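Putative phophotriesterase (Proteus mirabilis, PDB 3RHG) probably hydrolyses ester bonds as a zinc-dependent amidohydrolase of the phosphotriesterase family, carrying two divalent metal ions in each subunit. Local coordinates at residues A[233-238]-A[270-275]. Residues are numbered along the deposited sequence; the frame is centred on the assembly and turned at random. Where two conformers were deposited one is given.
Sequences SGKDID and VMDTVE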
ATOM      1  N   SER A 233      -6.602 -12.764   9.314  1.00 17.75           N
ATOM      2  CA  SER A 233      -7.279 -12.976  10.592  1.00 18.16           C
ATOM      3  C   SER A 233      -6.511 -12.366  11.764  1.00 19.37           C
ATOM      4  O   SER A 233      -6.811 -12.642  12.925  1.00 21.66           O
ATOM      5  CB  SER A 233      -7.608 -14.449  10.839  1.00 18.96           C
ATOM      6  OG  SER A 233      -6.443 -15.267  10.864  1.00 18.99           O
ATOM      7  N   GLY A 234      -5.558 -11.492  11.451  1.00 20.03           N
ATOM      8  CA  GLY A 234      -4.657 -10.965  12.499  1.00 19.22           C
ATOM      9  C   GLY A 234      -5.385 -10.121  13.554  1.00 18.96           C
ATOM     10  O   GLY A 234      -4.903 -10.016  14.699  1.00 23.24           O
ATOM     11  N   LYS A 235      -6.539  -9.528  13.213  1.00 21.52           N
ATOM     12  CA  LYS A 235      -7.319  -8.742  14.184  0.50 20.69           C
ATOM     13  C   LYS A 235      -8.125  -9.666  15.098  1.00 21.23           C
ATOM     14  O   LYS A 235      -8.573  -9.272  16.188  1.00 26.06           O
ATOM     15  CB  LYS A 235      -8.269  -7.771  13.470  0.50 22.48           C
ATOM     16  CG  LYS A 235      -7.571  -6.660  12.709  0.50 24.87           C
ATOM     17  CD  LYS A 235      -8.541  -5.925  11.793  0.50 29.49           C
ATOM     18  CE  LYS A 235      -7.840  -4.841  10.997  0.50 34.61           C
ATOM     19  NZ  LYS A 235      -7.233  -3.803  11.880  0.50 38.45           N
ATOM     20  N   ASP A 236      -8.305 -10.906  14.646  1.00 21.56           N
ATOM     21  CA  ASP A 236      -9.145 -11.886  15.340  1.00 20.33           C
ATOM     22  C   ASP A 236      -8.261 -12.674  16.294  1.00 21.53           C
ATOM     23  O   ASP A 236      -7.946 -13.861  16.098  1.00 20.62           O
ATOM     24  CB  ASP A 236      -9.857 -12.774  14.308  1.00 20.35           C
ATOM     25  CG  ASP A 236     -10.989 -13.596  14.899  1.00 21.30           C
ATOM     26  OD1 ASP A 236     -11.126 -13.704  16.142  1.00 23.54           O
ATOM     27  OD2 ASP A 236     -11.778 -14.130  14.081  1.00 23.70           O
ATOM     28  N   ILE A 237      -7.870 -11.994  17.356  1.00 21.92           N
ATOM     29  CA  ILE A 237      -6.943 -12.589  18.300  1.00 22.32           C
ATOM     30  C   ILE A 237      -7.504 -13.868  18.939  1.00 21.37           C
ATOM     31  O   ILE A 237      -6.765 -14.834  19.151  1.00 22.68           O
ATOM     32  CB  ILE A 237      -6.456 -11.552  19.352  1.00 25.11           C
ATOM     33  CG1 ILE A 237      -5.290 -12.129  20.171  1.00 29.66           C
ATOM     34  CG2 ILE A 237      -7.629 -11.081  20.194  1.00 28.05           C
ATOM     35  CD1 ILE A 237      -4.595 -11.108  21.036  1.00 36.90           C
ATOM     36  N   ASP A 238      -8.816 -13.909  19.205  1.00 22.54           N
ATOM     37  CA  ASP A 238      -9.382 -15.098  19.839  1.00 23.71           C
ATOM     38  C   ASP A 238      -9.212 -16.317  18.929  1.00 20.65           C
ATOM     39  O   ASP A 238      -8.817 -17.403  19.377  1.00 22.56           O
ATOM     40  CB  ASP A 238     -10.873 -14.920  20.190  1.00 28.03           C
ATOM     41  CG  ASP A 238     -11.108 -13.930  21.334  1.00 31.74           C
ATOM     42  OD1 ASP A 238     -10.132 -13.527  21.999  1.00 35.62           O
ATOM     43  OD2 ASP A 238     -12.289 -13.567  21.591  1.00 44.97           O
ATOM     44  N   VAL A 270       0.965  -3.754   6.129  1.00 20.38           N
ATOM     45  CA  VAL A 270       2.143  -4.150   6.884  1.00 22.21           C
ATOM     46  C   VAL A 270       1.998  -3.764   8.353  1.00 21.31           C
ATOM     47  O   VAL A 270       2.255  -4.586   9.232  1.00 23.04           O
ATOM     48  CB  VAL A 270       3.437  -3.575   6.274  1.00 22.02           C
ATOM     49  CG1 VAL A 270       4.616  -3.856   7.197  1.00 24.21           C
ATOM     50  CG2 VAL A 270       3.681  -4.175   4.856  1.00 20.56           C
ATOM     51  N   MET A 271       1.601  -2.519   8.632  1.00 22.22           N
ATOM     52  CA  MET A 271       1.459  -2.098  10.028  1.00 19.19           C
ATOM     53  C   MET A 271       0.396  -2.906  10.771  1.00 22.04           C
ATOM     54  O   MET A 271       0.552  -3.166  11.962  1.00 23.27           O
ATOM     55  CB  MET A 271       1.172  -0.592  10.150  1.00 24.56           C
ATOM     56  CG  MET A 271       2.339   0.301   9.748  1.00 27.96           C
ATOM     57  SD  MET A 271       3.917  -0.118  10.520  1.00 32.34           S
ATOM     58  CE  MET A 271       3.598   0.283  12.226  1.00 42.33           C
ATOM     59  N   ASP A 272      -0.680  -3.306  10.086  1.00 21.54           N
ATOM     60  CA  ASP A 272      -1.692  -4.187  10.705  1.00 23.07           C
ATOM     61  C   ASP A 272      -1.001  -5.458  11.184  1.00 20.78           C
ATOM     62  O   ASP A 272      -1.273  -5.977  12.266  1.00 20.81           O
ATOM     63  CB  ASP A 272      -2.777  -4.641   9.698  1.00 26.11           C
ATOM     64  CG  ASP A 272      -3.784  -3.558   9.332  1.00 31.84           C
ATOM     65  OD1 ASP A 272      -4.031  -2.627  10.139  1.00 32.15           O
ATOM     66  OD2 ASP A 272      -4.368  -3.683   8.203  1.00 32.42           O
ATOM     67  N   THR A 273      -0.157  -6.013  10.328  1.00 20.40           N
ATOM     68  CA  THR A 273       0.466  -7.315  10.629  1.00 18.67           C
ATOM     69  C   THR A 273       1.582  -7.162  11.670  1.00 18.28           C
ATOM     70  O   THR A 273       1.788  -8.049  12.494  1.00 20.88           O
ATOM     71  CB  THR A 273       0.930  -7.971   9.345  1.00 19.30           C
ATOM     72  OG1 THR A 273      -0.250  -8.258   8.578  1.00 20.78           O
ATOM     73  CG2 THR A 273       1.665  -9.287   9.615  1.00 20.36           C
ATOM     74  N   VAL A 274       2.278  -6.022  11.652  1.00 20.19           N
ATOM     75  CA  VAL A 274       3.233  -5.715  12.725  1.00 21.57           C
ATOM     76  C   VAL A 274       2.521  -5.812  14.079  1.00 21.49           C
ATOM     77  O   VAL A 274       3.004  -6.464  14.995  1.00 21.76           O
ATOM     78  CB  VAL A 274       3.856  -4.312  12.553  1.00 20.90           C
ATOM     79  CG1 VAL A 274       4.663  -3.904  13.786  1.00 23.03           C
ATOM     80  CG2 VAL A 274       4.745  -4.280  11.296  1.00 23.94           C
ATOM     81  N   GLU A 275       1.346  -5.197  14.189  1.00 20.58           N
ATOM     82  CA  GLU A 275       0.600  -5.206  15.443  1.00 21.22           C
ATOM     83  C   GLU A 275       0.072  -6.605  15.812  1.00 22.13           C
ATOM     84  O   GLU A 275       0.119  -7.008  16.976  1.00 23.43           O
ATOM     85  CB  GLU A 275      -0.561  -4.205  15.393  1.00 24.41           C
ATOM     86  CG  GLU A 275      -1.269  -4.038  16.739  1.00 29.61           C
ATOM     87  CD  GLU A 275      -0.326  -3.602  17.876  1.00 34.24           C
ATOM     88  OE1 GLU A 275       0.612  -2.794  17.644  1.00 32.34           O
ATOM     89  OE2 GLU A 275      -0.530  -4.070  19.018  1.00 34.84           O
TER
HETATM   90  O   HOH W   1      -4.572  -3.408  13.261  1.00 55.77           O
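Lys235 and Asp272 meet through the ends of their side chains at the protein surface, where NZ of Lys235 lies 3.8 Å from OD1 of Asp272. At that length the salt bridge is long, and no direct hydrogen bond joins the two groups. A water bridges them: it accepts a hydrogen bond from Lys235 NZ at 3.0 Å and donates one to Asp272 OD1 at 3.3 Å, so the ion pair is closed partly through solvent. Lys235 leaves its backbone at an angle to the helix opposite, and its chain runs extended as far as CE before the last torsion (chi4 -61°) bends the ammonium group. Lys235 was modelled in two conformations, so this pairing describes one of them; the tip is probably mobile, and a neighbouring molecule in the crystal touches the residue. The bond to CB of Asp272 points at the other segment, and this torsion, with CG anti to the carbonyl carbon (chi1 -74°), presents OD1 to Lys235 NZ. OD2 is hydrogen-bonded to a residue that flanks one of the two segments, which helps hold the carboxylate. In the metallo-dependent hydrolase fold, a barrel of eight parallel strands with helices outside, the contact spans consecutive beta-alpha units: residues 233-238 follow strand 225-227 and run into the first residues of helix 237-245, whereas 270-275 begin helix 270-282, which follows strand 249-252. The contact lies away from the zinc ions and the benzoic acid pocket. Behind the lysine, a type I turn from Ser233 to Asp236 is closed by Asp236 N donating to Ser233 O at 2.9 Å, and Asp236 then N-caps helix 237-245 through OD1 to Tyr239 N, while its OD2 forms a salt bridge with Arg205. Behind the aspartate, Ser269, just before helix 270-282, caps its first turn, OG accepting from Asp272 N.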